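PDB 4BY2: anastral spindle 2, SAS 4 from Drosophila melanogaster, which probably acts as a molecular adaptor and binds tubulin in centriole assembly, here as its Sas-4 TCP domain joined to a proline-rich motif of Ana2. Local coordinates for residues L132-F137 against T142-K147; Y116-A119 against W124-S127; T180-L185 against K190-P195; N94-Y99 against I104-I109. One frame throughout, in Å; residues are numbered along the deposited sequence.

Contact 1: L132-F137 against T142-K147; sequences LEILEF and TEHRRK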
loop_
_atom_site.group_PDB
_atom_site.type_symbol
_atom_site.label_atom_id
_atom_site.label_comp_id
_atom_site.label_asym_id
_atom_site.label_seq_id
_atom_site.Cartn_x
_atom_site.Cartn_y
_atom_site.Cartn_z
ATOM N N LEU A 132 6.755 2.565 5.537
ATOM C CA LEU A 132 5.582 1.730 5.288
ATOM C C LEU A 132 4.796 2.178 4.054
ATOM O O LEU A 132 4.520 3.364 3.884
ATOM C CB LEU A 132 4.671 1.646 6.538
ATOM C CG LEU A 132 3.339 0.868 6.409
ATOM C CD1 LEU A 132 3.555 -0.642 6.353
ATOM C CD2 LEU A 132 2.412 1.198 7.538
ATOM N N GLU A 133 4.453 1.209 3.194
ATOM C CA GLU A 133 3.663 1.407 1.983
ATOM C C GLU A 133 2.430 0.513 2.052
ATOM O O GLU A 133 2.550 -0.699 2.243
ATOM C CB GLU A 133 4.494 1.126 0.723
ATOM C CG GLU A 133 5.277 2.336 0.245
ATOM C CD GLU A 133 6.481 2.035 -0.627
ATOM O OE1 GLU A 133 6.338 1.271 -1.611
ATOM O OE2 GLU A 133 7.567 2.589 -0.340
ATOM N N ILE A 134 1.246 1.125 1.946
ATOM C CA ILE A 134 -0.033 0.427 2.014
ATOM C C ILE A 134 -0.790 0.529 0.689
ATOM O O ILE A 134 -1.070 1.634 0.220
ATOM C CB ILE A 134 -0.880 0.893 3.240
ATOM C CG1 ILE A 134 -0.199 0.502 4.570
ATOM C CG2 ILE A 134 -2.318 0.355 3.172
ATOM C CD1 ILE A 134 -0.878 1.036 5.847
ATOM N N LEU A 135 -1.135 -0.633 0.107
ATOM C CA LEU A 135 -1.913 -0.750 -1.124
ATOM C C LEU A 135 -3.344 -1.151 -0.784
ATOM O O LEU A 135 -3.536 -2.077 -0.004
ATOM C CB LEU A 135 -1.291 -1.791 -2.056
ATOM C CG LEU A 135 -0.215 -1.288 -3.000
ATOM C CD1 LEU A 135 0.556 -2.451 -3.602
ATOM C CD2 LEU A 135 -0.816 -0.423 -4.106
ATOM N N GLU A 136 -4.342 -0.453 -1.343
ATOM C CA GLU A 136 -5.757 -0.736 -1.081
ATOM C C GLU A 136 -6.480 -1.034 -2.395
ATOM O O GLU A 136 -6.680 -0.129 -3.210
ATOM C CB GLU A 136 -6.434 0.430 -0.325
ATOM C CG GLU A 136 -5.873 0.695 1.064
ATOM C CD GLU A 136 -5.592 2.153 1.372
ATOM O OE1 GLU A 136 -4.549 2.673 0.911
ATOM O OE2 GLU A 136 -6.407 2.772 2.094
ATOM N N PHE A 137 -6.853 -2.306 -2.599
ATOM C CA PHE A 137 -7.542 -2.784 -3.798
ATOM C C PHE A 137 -9.077 -2.717 -3.658
ATOM O O PHE A 137 -9.565 -2.756 -2.526
ATOM C CB PHE A 137 -7.038 -4.189 -4.181
ATOM C CG PHE A 137 -5.591 -4.193 -4.621
ATOM C CD1 PHE A 137 -5.241 -3.839 -5.920
ATOM C CD2 PHE A 137 -4.577 -4.517 -3.728
ATOM C CE1 PHE A 137 -3.899 -3.818 -6.319
ATOM C CE2 PHE A 137 -3.236 -4.499 -4.129
ATOM C CZ PHE A 137 -2.907 -4.143 -5.420
ATOM N N THR A 142 -5.639 -5.461 1.164
ATOM C CA THR A 142 -4.674 -4.464 1.611
ATOM C C THR A 142 -3.276 -5.084 1.750
ATOM O O THR A 142 -3.123 -6.110 2.407
ATOM C CB THR A 142 -5.198 -3.762 2.877
ATOM O OG1 THR A 142 -6.527 -3.289 2.633
ATOM C CG2 THR A 142 -4.337 -2.592 3.295
ATOM N N GLU A 143 -2.266 -4.465 1.120
ATOM C CA GLU A 143 -0.882 -4.953 1.135
ATOM C C GLU A 143 0.029 -3.971 1.869
ATOM O O GLU A 143 0.092 -2.799 1.498
ATOM C CB GLU A 143 -0.368 -5.227 -0.290
ATOM C CG GLU A 143 -1.361 -5.964 -1.180
ATOM C CD GLU A 143 -0.845 -6.554 -2.480
ATOM O OE1 GLU A 143 0.175 -6.061 -3.014
ATOM O OE2 GLU A 143 -1.493 -7.499 -2.982
ATOM N N HIS A 144 0.715 -4.450 2.923
ATOM C CA HIS A 144 1.607 -3.647 3.763
ATOM C C HIS A 144 3.053 -4.030 3.503
ATOM O O HIS A 144 3.406 -5.203 3.642
ATOM C CB HIS A 144 1.274 -3.836 5.258
ATOM C CG HIS A 144 -0.141 -3.517 5.622
ATOM N ND1 HIS A 144 -0.452 -2.414 6.385
ATOM C CD2 HIS A 144 -1.283 -4.184 5.331
ATOM C CE1 HIS A 144 -1.768 -2.432 6.525
ATOM N NE2 HIS A 144 -2.310 -3.481 5.910
ATOM N N ARG A 145 3.890 -3.048 3.121
ATOM C CA ARG A 145 5.310 -3.274 2.842
ATOM C C ARG A 145 6.197 -2.314 3.636
ATOM O O ARG A 145 6.101 -1.099 3.465
ATOM C CB ARG A 145 5.598 -3.208 1.333
ATOM C CG ARG A 145 5.151 -4.452 0.578
ATOM C CD ARG A 145 5.206 -4.256 -0.923
ATOM N NE ARG A 145 4.990 -5.515 -1.639
ATOM C CZ ARG A 145 3.813 -5.929 -2.098
ATOM N NH1 ARG A 145 2.727 -5.186 -1.931
ATOM N NH2 ARG A 145 3.714 -7.090 -2.732
ATOM N N ARG A 146 7.040 -2.870 4.524
ATOM C CA ARG A 146 7.950 -2.116 5.389
ATOM C C ARG A 146 9.374 -2.036 4.818
ATOM O O ARG A 146 9.690 -2.736 3.851
ATOM C CB ARG A 146 7.950 -2.703 6.812
ATOM C CG ARG A 146 6.667 -2.415 7.584
ATOM C CD ARG A 146 6.427 -3.415 8.695
ATOM N NE ARG A 146 5.106 -4.039 8.585
ATOM C CZ ARG A 146 4.032 -3.651 9.267
ATOM N NH1 ARG A 146 4.109 -2.640 10.124
ATOM N NH2 ARG A 146 2.873 -4.276 9.102
ATOM N N LYS A 147 10.222 -1.166 5.417
ATOM C CA LYS A 147 11.619 -0.924 5.030
ATOM C C LYS A 147 12.511 -2.170 5.116
ATOM O O LYS A 147 13.361 -2.365 4.243
ATOM C CB LYS A 147 12.223 0.220 5.863
ATOM C CG LYS A 147 12.268 1.554 5.135
ATOM C CD LYS A 147 12.898 2.642 5.997
ATOM C CE LYS A 147 12.854 3.994 5.326
ATOM N NZ LYS A 147 13.351 5.071 6.222
#

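Contact 2: Y116-A119 against W124-S127; sequences YYYA and WHTS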
loop_
_atom_site.group_PDB
_atom_site.type_symbol
_atom_site.label_atom_id
_atom_site.label_comp_id
_atom_site.label_asym_id
_atom_site.label_seq_id
_atom_site.Cartn_x
_atom_site.Cartn_y
_atom_site.Cartn_z
ATOM N N TYR A 116 -1.603 8.003 -3.397
ATOM C CA TYR A 116 -1.751 7.936 -4.849
ATOM C C TYR A 116 -2.976 7.130 -5.242
ATOM O O TYR A 116 -3.122 5.992 -4.806
ATOM C CB TYR A 116 -0.485 7.378 -5.527
ATOM C CG TYR A 116 -0.413 7.671 -7.014
ATOM C CD1 TYR A 116 -1.103 6.888 -7.936
ATOM C CD2 TYR A 116 0.337 8.739 -7.498
ATOM C CE1 TYR A 116 -1.059 7.167 -9.298
ATOM C CE2 TYR A 116 0.407 9.013 -8.863
ATOM C CZ TYR A 116 -0.293 8.223 -9.760
ATOM O OH TYR A 116 -0.240 8.484 -11.110
ATOM N N TYR A 117 -3.841 7.709 -6.088
ATOM C CA TYR A 117 -5.038 7.033 -6.572
ATOM C C TYR A 117 -4.886 6.644 -8.040
ATOM O O TYR A 117 -4.771 7.514 -8.898
ATOM C CB TYR A 117 -6.299 7.891 -6.342
ATOM C CG TYR A 117 -7.586 7.240 -6.811
ATOM C CD1 TYR A 117 -8.114 6.135 -6.148
ATOM C CD2 TYR A 117 -8.282 7.735 -7.909
ATOM C CE1 TYR A 117 -9.300 5.536 -6.570
ATOM C CE2 TYR A 117 -9.474 7.151 -8.334
ATOM C CZ TYR A 117 -9.975 6.043 -7.667
ATOM O OH TYR A 117 -11.148 5.459 -8.077
ATOM N N TYR A 118 -4.857 5.329 -8.320
ATOM C CA TYR A 118 -4.777 4.779 -9.675
ATOM C C TYR A 118 -6.230 4.692 -10.133
ATOM O O TYR A 118 -6.962 3.786 -9.724
ATOM C CB TYR A 118 -4.087 3.400 -9.688
ATOM C CG TYR A 118 -2.712 3.384 -9.054
ATOM C CD1 TYR A 118 -2.552 3.119 -7.696
ATOM C CD2 TYR A 118 -1.568 3.617 -9.812
ATOM C CE1 TYR A 118 -1.290 3.105 -7.105
ATOM C CE2 TYR A 118 -0.299 3.592 -9.234
ATOM C CZ TYR A 118 -0.166 3.343 -7.876
ATOM O OH TYR A 118 1.075 3.319 -7.289
ATOM N N ALA A 119 -6.664 5.711 -10.894
ATOM C CA ALA A 119 -8.034 5.889 -11.368
ATOM C C ALA A 119 -8.595 4.737 -12.181
ATOM O O ALA A 119 -9.743 4.350 -11.952
ATOM C CB ALA A 119 -8.153 7.184 -12.145
ATOM N N TRP A 124 -5.638 2.553 -4.255
ATOM C CA TRP A 124 -4.978 3.563 -3.437
ATOM C C TRP A 124 -3.607 3.064 -2.972
ATOM O O TRP A 124 -3.466 1.888 -2.634
ATOM C CB TRP A 124 -5.844 3.893 -2.215
ATOM C CG TRP A 124 -6.941 4.875 -2.486
ATOM C CD1 TRP A 124 -8.266 4.600 -2.671
ATOM C CD2 TRP A 124 -6.806 6.296 -2.597
ATOM N NE1 TRP A 124 -8.964 5.766 -2.888
ATOM C CE2 TRP A 124 -8.093 6.824 -2.839
ATOM C CE3 TRP A 124 -5.715 7.180 -2.517
ATOM C CZ2 TRP A 124 -8.319 8.194 -3.019
ATOM C CZ3 TRP A 124 -5.941 8.538 -2.684
ATOM C CH2 TRP A 124 -7.230 9.033 -2.936
ATOM N N HIS A 125 -2.606 3.956 -2.937
ATOM C CA HIS A 125 -1.263 3.636 -2.448
ATOM C C HIS A 125 -0.793 4.729 -1.483
ATOM O O HIS A 125 -0.603 5.875 -1.895
ATOM C CB HIS A 125 -0.265 3.415 -3.598
ATOM C CG HIS A 125 1.127 3.090 -3.142
ATOM N ND1 HIS A 125 1.505 1.795 -2.841
ATOM C CD2 HIS A 125 2.193 3.905 -2.963
ATOM C CE1 HIS A 125 2.778 1.861 -2.487
ATOM N NE2 HIS A 125 3.237 3.110 -2.543
ATOM N N THR A 126 -0.631 4.374 -0.193
ATOM C CA THR A 126 -0.193 5.319 0.832
ATOM C C THR A 126 1.232 5.032 1.285
ATOM O O THR A 126 1.540 3.910 1.679
ATOM C CB THR A 126 -1.193 5.381 1.999
ATOM O OG1 THR A 126 -2.520 5.486 1.482
ATOM C CG2 THR A 126 -0.924 6.551 2.942
ATOM N N SER A 127 2.096 6.051 1.211
ATOM C CA SER A 127 3.485 5.993 1.660
ATOM C C SER A 127 3.576 6.748 2.987
ATOM O O SER A 127 2.921 7.779 3.155
ATOM C CB SER A 127 4.417 6.630 0.635
ATOM O OG SER A 127 4.468 5.890 -0.573
#

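Contact 3: T180-L185 against K190-P195; sequences THLVQL and KILNLP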
loop_
_atom_site.group_PDB
_atom_site.type_symbol
_atom_site.label_atom_id
_atom_site.label_comp_id
_atom_site.label_asym_id
_atom_site.label_seq_id
_atom_site.Cartn_x
_atom_site.Cartn_y
_atom_site.Cartn_z
ATOM N N THR A 180 -6.680 -19.477 13.608
ATOM C CA THR A 180 -5.668 -20.471 13.232
ATOM C C THR A 180 -4.395 -19.805 12.700
ATOM O O THR A 180 -4.474 -18.893 11.876
ATOM C CB THR A 180 -6.255 -21.503 12.246
ATOM O OG1 THR A 180 -7.571 -21.870 12.659
ATOM C CG2 THR A 180 -5.399 -22.757 12.124
ATOM N N HIS A 181 -3.229 -20.263 13.188
ATOM C CA HIS A 181 -1.919 -19.749 12.795
ATOM C C HIS A 181 -1.050 -20.847 12.170
ATOM O O HIS A 181 -0.554 -21.728 12.877
ATOM C CB HIS A 181 -1.223 -19.043 13.980
ATOM C CG HIS A 181 0.137 -18.485 13.675
ATOM N ND1 HIS A 181 0.337 -17.588 12.639
ATOM C CD2 HIS A 181 1.312 -18.680 14.316
ATOM C CE1 HIS A 181 1.625 -17.289 12.666
ATOM N NE2 HIS A 181 2.251 -17.916 13.661
ATOM N N LEU A 182 -0.886 -20.794 10.834
ATOM C CA LEU A 182 -0.087 -21.754 10.074
ATOM C C LEU A 182 1.298 -21.190 9.768
ATOM O O LEU A 182 1.412 -20.074 9.266
ATOM C CB LEU A 182 -0.819 -22.181 8.782
ATOM C CG LEU A 182 -0.058 -23.061 7.767
ATOM C CD1 LEU A 182 0.269 -24.443 8.335
ATOM C CD2 LEU A 182 -0.844 -23.207 6.483
ATOM N N VAL A 183 2.347 -21.967 10.082
ATOM C CA VAL A 183 3.742 -21.593 9.852
ATOM C C VAL A 183 4.389 -22.603 8.904
ATOM O O VAL A 183 4.628 -23.747 9.288
ATOM C CB VAL A 183 4.563 -21.424 11.165
ATOM C CG1 VAL A 183 5.952 -20.863 10.878
ATOM C CG2 VAL A 183 3.836 -20.552 12.182
ATOM N N GLN A 184 4.658 -22.174 7.663
ATOM C CA GLN A 184 5.329 -22.986 6.648
ATOM C C GLN A 184 6.829 -22.740 6.807
ATOM O O GLN A 184 7.237 -21.595 6.992
ATOM C CB GLN A 184 4.838 -22.601 5.234
ATOM C CG GLN A 184 5.520 -23.332 4.069
ATOM C CD GLN A 184 5.211 -24.808 4.019
ATOM O OE1 GLN A 184 4.108 -25.226 3.655
ATOM N NE2 GLN A 184 6.193 -25.631 4.354
ATOM N N LEU A 185 7.636 -23.811 6.782
ATOM C CA LEU A 185 9.090 -23.733 6.939
ATOM C C LEU A 185 9.781 -23.891 5.575
ATOM O O LEU A 185 9.152 -24.363 4.622
ATOM C CB LEU A 185 9.595 -24.810 7.937
ATOM C CG LEU A 185 9.299 -24.692 9.463
ATOM C CD1 LEU A 185 9.902 -23.457 10.089
ATOM C CD2 LEU A 185 7.827 -24.824 9.801
ATOM N N LYS A 190 5.781 -27.956 8.540
ATOM C CA LYS A 190 4.652 -27.073 8.855
ATOM C C LYS A 190 4.316 -27.106 10.349
ATOM O O LYS A 190 4.367 -28.169 10.970
ATOM C CB LYS A 190 3.398 -27.451 8.039
ATOM C CG LYS A 190 3.508 -27.266 6.526
ATOM C CD LYS A 190 2.339 -27.939 5.814
ATOM C CE LYS A 190 2.621 -28.237 4.362
ATOM N NZ LYS A 190 2.106 -27.173 3.463
ATOM N N ILE A 191 3.965 -25.934 10.918
ATOM C CA ILE A 191 3.559 -25.777 12.319
ATOM C C ILE A 191 2.161 -25.156 12.316
ATOM O O ILE A 191 2.008 -23.992 11.948
ATOM C CB ILE A 191 4.581 -24.955 13.173
ATOM C CG1 ILE A 191 6.043 -25.499 13.068
ATOM C CG2 ILE A 191 4.128 -24.822 14.637
ATOM C CD1 ILE A 191 6.341 -26.975 13.554
ATOM N N LEU A 192 1.142 -25.939 12.691
ATOM C CA LEU A 192 -0.241 -25.472 12.707
ATOM C C LEU A 192 -0.754 -25.253 14.135
ATOM O O LEU A 192 -0.961 -26.215 14.880
ATOM C CB LEU A 192 -1.140 -26.432 11.901
ATOM C CG LEU A 192 -2.600 -26.031 11.677
ATOM C CD1 LEU A 192 -2.721 -24.934 10.637
ATOM C CD2 LEU A 192 -3.414 -27.223 11.229
ATOM N N ASN A 193 -0.943 -23.976 14.510
ATOM C CA ASN A 193 -1.440 -23.570 15.825
ATOM C C ASN A 193 -2.948 -23.311 15.750
ATOM O O ASN A 193 -3.382 -22.243 15.310
ATOM C CB ASN A 193 -0.677 -22.346 16.352
ATOM C CG ASN A 193 0.807 -22.566 16.527
ATOM O OD1 ASN A 193 1.256 -23.238 17.461
ATOM N ND2 ASN A 193 1.603 -21.980 15.643
ATOM N N LEU A 194 -3.743 -24.318 16.147
ATOM C CA LEU A 194 -5.208 -24.284 16.148
ATOM C C LEU A 194 -5.746 -23.289 17.200
ATOM O O LEU A 194 -5.049 -23.033 18.189
ATOM C CB LEU A 194 -5.774 -25.702 16.416
ATOM C CG LEU A 194 -5.834 -26.740 15.268
ATOM C CD1 LEU A 194 -6.641 -26.246 14.071
ATOM C CD2 LEU A 194 -4.456 -27.273 14.883
ATOM N N PRO A 195 -6.971 -22.719 17.030
ATOM C CA PRO A 195 -7.477 -21.765 18.038
ATOM C C PRO A 195 -7.839 -22.394 19.393
ATOM O O PRO A 195 -7.797 -21.701 20.413
ATOM C CB PRO A 195 -8.691 -21.137 17.349
ATOM C CG PRO A 195 -9.165 -22.175 16.402
ATOM C CD PRO A 195 -7.935 -22.887 15.919
#

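Contact 4: N94-Y99 against I104-I109; sequences NLRMLY and IKETNI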
loop_
_atom_site.group_PDB
_atom_site.type_symbol
_atom_site.label_atom_id
_atom_site.label_comp_id
_atom_site.label_asym_id
_atom_site.label_seq_id
_atom_site.Cartn_x
_atom_site.Cartn_y
_atom_site.Cartn_z
ATOM N N ASN A 94 -0.057 20.932 2.210
ATOM C CA ASN A 94 -0.947 20.001 1.517
ATOM C C ASN A 94 -0.964 20.266 0.002
ATOM O O ASN A 94 -1.376 21.340 -0.447
ATOM C CB ASN A 94 -2.351 20.029 2.123
ATOM C CG ASN A 94 -2.427 19.414 3.504
ATOM O OD1 ASN A 94 -1.712 19.806 4.437
ATOM N ND2 ASN A 94 -3.313 18.445 3.670
ATOM N N LEU A 95 -0.481 19.286 -0.774
ATOM C CA LEU A 95 -0.391 19.356 -2.235
ATOM C C LEU A 95 -1.206 18.240 -2.882
ATOM O O LEU A 95 -1.324 17.163 -2.299
ATOM C CB LEU A 95 1.077 19.224 -2.687
ATOM C CG LEU A 95 2.070 20.267 -2.175
ATOM C CD1 LEU A 95 2.873 19.727 -1.005
ATOM C CD2 LEU A 95 3.022 20.683 -3.270
ATOM N N ARG A 96 -1.763 18.490 -4.087
ATOM C CA ARG A 96 -2.492 17.467 -4.842
ATOM C C ARG A 96 -2.342 17.668 -6.358
ATOM O O ARG A 96 -2.659 18.734 -6.889
ATOM C CB ARG A 96 -3.964 17.282 -4.400
ATOM C CG ARG A 96 -4.922 18.448 -4.617
ATOM C CD ARG A 96 -6.333 18.084 -4.177
ATOM N NE ARG A 96 -6.899 16.986 -4.969
ATOM C CZ ARG A 96 -7.944 16.251 -4.601
ATOM N NH1 ARG A 96 -8.552 16.477 -3.443
ATOM N NH2 ARG A 96 -8.386 15.278 -5.387
ATOM N N MET A 97 -1.791 16.643 -7.032
ATOM C CA MET A 97 -1.565 16.634 -8.474
ATOM C C MET A 97 -2.684 15.847 -9.146
ATOM O O MET A 97 -2.798 14.639 -8.939
ATOM C CB MET A 97 -0.180 16.045 -8.808
ATOM C CG MET A 97 0.158 16.047 -10.299
ATOM S SD MET A 97 0.737 17.634 -10.958
ATOM C CE MET A 97 2.451 17.572 -10.490
ATOM N N LEU A 98 -3.524 16.545 -9.925
ATOM C CA LEU A 98 -4.634 15.954 -10.672
ATOM C C LEU A 98 -4.139 15.686 -12.099
ATOM O O LEU A 98 -4.128 16.595 -12.935
ATOM C CB LEU A 98 -5.867 16.883 -10.671
ATOM C CG LEU A 98 -6.608 17.037 -9.342
ATOM C CD1 LEU A 98 -6.257 18.357 -8.660
ATOM C CD2 LEU A 98 -8.109 16.956 -9.548
ATOM N N TYR A 99 -3.671 14.451 -12.352
ATOM C CA TYR A 99 -3.128 14.028 -13.646
ATOM C C TYR A 99 -4.190 13.960 -14.748
ATOM O O TYR A 99 -5.386 13.879 -14.455
ATOM C CB TYR A 99 -2.403 12.673 -13.526
ATOM C CG TYR A 99 -1.174 12.683 -12.644
ATOM C CD1 TYR A 99 0.077 13.004 -13.163
ATOM C CD2 TYR A 99 -1.248 12.303 -11.308
ATOM C CE1 TYR A 99 1.219 12.989 -12.360
ATOM C CE2 TYR A 99 -0.115 12.282 -10.496
ATOM C CZ TYR A 99 1.117 12.626 -11.026
ATOM O OH TYR A 99 2.235 12.616 -10.227
ATOM N N ILE A 104 -4.648 10.803 -9.007
ATOM C CA ILE A 104 -4.452 11.832 -7.976
ATOM C C ILE A 104 -3.237 11.495 -7.101
ATOM O O ILE A 104 -3.107 10.360 -6.651
ATOM C CB ILE A 104 -5.736 12.054 -7.108
ATOM C CG1 ILE A 104 -7.018 12.188 -7.968
ATOM C CG2 ILE A 104 -5.573 13.258 -6.165
ATOM C CD1 ILE A 104 -8.361 11.908 -7.224
ATOM N N LYS A 105 -2.372 12.491 -6.840
ATOM C CA LYS A 105 -1.206 12.351 -5.966
ATOM C C LYS A 105 -1.268 13.404 -4.843
ATOM O O LYS A 105 -0.985 14.580 -5.084
ATOM C CB LYS A 105 0.105 12.439 -6.766
ATOM C CG LYS A 105 1.348 12.092 -5.951
ATOM C CD LYS A 105 2.594 12.059 -6.819
ATOM C CE LYS A 105 3.865 12.093 -6.007
ATOM N NZ LYS A 105 4.149 13.455 -5.478
ATOM N N GLU A 106 -1.664 12.976 -3.626
ATOM C CA GLU A 106 -1.782 13.831 -2.436
ATOM C C GLU A 106 -0.510 13.796 -1.588
ATOM O O GLU A 106 -0.070 12.719 -1.195
ATOM C CB GLU A 106 -2.999 13.425 -1.585
ATOM C CG GLU A 106 -4.333 13.917 -2.126
ATOM C CD GLU A 106 -5.580 13.419 -1.414
ATOM O OE1 GLU A 106 -5.469 12.937 -0.262
ATOM O OE2 GLU A 106 -6.678 13.530 -2.006
ATOM N N THR A 107 0.079 14.972 -1.312
ATOM C CA THR A 107 1.291 15.112 -0.497
ATOM C C THR A 107 0.969 15.934 0.752
ATOM O O THR A 107 0.764 17.145 0.658
ATOM C CB THR A 107 2.468 15.673 -1.322
ATOM O OG1 THR A 107 2.615 14.914 -2.522
ATOM C CG2 THR A 107 3.786 15.668 -0.550
ATOM N N ASN A 108 0.896 15.257 1.912
ATOM C CA ASN A 108 0.613 15.860 3.215
ATOM C C ASN A 108 1.927 15.928 3.997
ATOM O O ASN A 108 2.414 14.900 4.468
ATOM C CB ASN A 108 -0.434 15.034 3.978
ATOM C CG ASN A 108 -1.641 14.634 3.164
ATOM O OD1 ASN A 108 -1.615 13.656 2.402
ATOM N ND2 ASN A 108 -2.735 15.360 3.332
ATOM N N ILE A 109 2.528 17.128 4.083
ATOM C CA ILE A 109 3.804 17.354 4.776
ATOM C C ILE A 109 3.612 17.289 6.302
ATOM O O ILE A 109 4.516 16.835 7.009
ATOM C CB ILE A 109 4.508 18.658 4.274
ATOM C CG1 ILE A 109 4.875 18.533 2.775
ATOM C CG2 ILE A 109 5.757 19.011 5.110
ATOM C CD1 ILE A 109 5.132 19.842 2.041
#

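Contact 1: L132-F137 against T142-K147
I134 and H144 lie side by side across a beta hairpin in the Sas-4 TCP domain. They are a non-hydrogen-bonded pair, and both side chains run out the same way from the sheet. The isoleucine brings CG1 to 3.4 Å from H144 ND1, and its CD1 follows the same ring nitrogen. I134 has CG1 beside its backbone N (chi1 -66°), which sends CG2 to the other flank. There I134 CG2 packs 3.6 Å from T142 CG2. Further along, L132 and R146 also run in one direction. L132 CD1 sits over one face of the R146 guanidinium and 3.8 Å from R146 CG.

The reverse face carries E133, L135, E143 and R145. Here L135 and E143 cross rather than align. F137 reaches in from the end of its strand and turns a ring edge to the glutamate. F137 CE2 is 3.6 Å from E143 CD, and the ring and carboxylate planes are 64° apart. The carboxylate is shared. E143 OE2 accepts a hydrogen bond from the backbone N of S21, in the fused Ana2 segment, whose P20 also packs on E143 and F137. The backbone pairs E133 with R145 and L135 with E143, two hydrogen bonds to each pair; L135 N to E143 O measures 2.9 Å.

R145 keeps an extended chain from CG to NE and lays its guanidinium beside E143, two residues earlier on the same face. R145 NH1 gives a nearly straight bond (177°) of 2.9 Å to E143 OE1, in the guanidinium plane, but reaching the oxygen on its anti side from somewhat out of the carboxylate plane.

Contact 2: Y116-A119 against W124-S127
Y117 lies against the indole of W124 in a beta hairpin of the Sas-4 TCP domain. The two are a non-hydrogen-bonded antiparallel pair. Y117 CB makes a CH-pi contact over the six-membered ring of W124, 3.6 Å from its centroid and 9° off the normal. Y117 CD1 sits over the same indole nearer its rim, 3.4 Å from W124 CE2. The two ring systems meet obliquely, with planes at 43°. W124 has CG anti to its carbonyl carbon (chi1 -82°), and from there the indole swings across to the tyrosine's strand.

Y116, Y118 and H125 form the contact on the other face. Y118 turns its ring edge to the histidine, with CE1 3.7 Å from H125 CB. Y116 CD1 lies over the centre of the Y118 ring, 3.5 Å above its plane. Two backbone bonds set the register: Y116 N to H125 O, and H125 N to Y116 O, both 2.8 Å.

Outer partners fix the rings. The Y117 hydroxyl bonds to N122 OD1. The Y116 hydroxyl bonds to D103 OD2 and to the backbone N of R15, in the fused Ana2 segment. R15 also packs on Y118 and H125, and P18 of that segment on Y118. An alanine in place of W124 would probably strip Y117 of the broad surface under its CB and leave its ring freer to turn.

The contact thus rests on aromatic and CH-pi packing, while the hydroxyls of Y116 and Y117 find polar partners beyond the paired segments.

Contact 3: T180-L185 against K190-P195
Q184 and K190 make the polar side-chain bond of this hairpin in the Sas-4 TCP domain. K190 NZ gives a hydrogen bond of 2.8 Å to Q184 OE1, in the carbonyl plane. The glutamine bends at chi2 (67°) and the lysine at its last torsion, which brings the two ends together. Q184 NE2 bonds to L185 O at 3.2 Å.

The backbone bonds come in two pairs. H181 and N193 exchange both N-H groups, and so do V183 and I191.

Apolar contacts lie on both faces. On one, L182 CD1 and T180 CG2 each meet L192 CD1 at 3.8 Å. On the other, V183 CB stands 4.1 Å from I191 CB, and L185 CD2 is 3.8 Å from I191 CG1.

Flat polar groups share that second face. The H181 ring and N193 amide run side by side with planes 15° apart, H181 CD2 being 3.6 Å from N193 ND2. Each has a partner on a neighbouring strand: N193 OD1 accepts from K199 NZ, and H181 ND1 bonds to W174 O. H181 NE2 makes a weak bond to E173. With acceptors at both nitrogens, the imidazole is likely to be drawn toward its protonated form.

Contact 4: N94-Y99 against I104-I109
A beta hairpin of strands 94-98 and 104-108, in the Sas-4 part of the chain, sets R96 beside E106 and I104. The arginine and glutamate are a non-hydrogen-bonded pair and point the same way. E106 OE2 lies over one guanidinium face of R96, 3.8 Å from NH1. This is a long salt bridge of charges alone, since no N-H points at the oxygen. The guanidinium and carboxylate planes are 61° apart. R96 starts with CG between its backbone N and carbonyl carbon (chi1 65°) and bends again at chi3. R96 NH2 ends 3.5 Å from I104 CG2. An alanine here would probably cost E106 the charge lying over from R96 and bare the I104 methyl on that side.

The hairpin belongs to the long antiparallel run of the TCP domain, where each strand pairs with the next along the chain. Strand 85-88 flanks it on one side, with K87 against R96, and strand 113-118 on the other, with K115 against E106. Backbone bonds pair L95 with T107 and M97 with K105; T107 N to L95 O is 2.8 Å.

The face opposite R96 is more apolar. L95 CD1 meets I109 CD1 at 3.8 Å and also nears the T107 side chain. Y99 turns its ring edge to the K105 chain, with CE2 3.7 Å from K105 CB and OH 3.5 Å from K105 CD. M97 CG lies over one face of the same ring, 3.6 Å above its plane and toward the rim. M97 also packs on M12 of the fused Ana2 segment.

Overall arrangement
All four contacts are hairpins in one run of antiparallel strands of Sas-4. Contact 1 lies close to the chain's centre and contact 2 beside it; both are partly buried. Contacts 3 and 4 are surface contacts, with centres about 42 Å apart on opposite sides of the chain's centre. Contact 2 links its neighbours directly: Y117 N lies 2.8 Å from I104 O of contact 4, and T126 N 2.8 Å from I134 O of contact 1, both probable hydrogen bonds. Contact 2 is aromatic. The fused Ana2 segment runs past contacts 1, 2 and 4; contact 1 adds a close ion pair. Contact 4 has a looser one, and contact 3 mixes aliphatic packing with a lysine-amide bond.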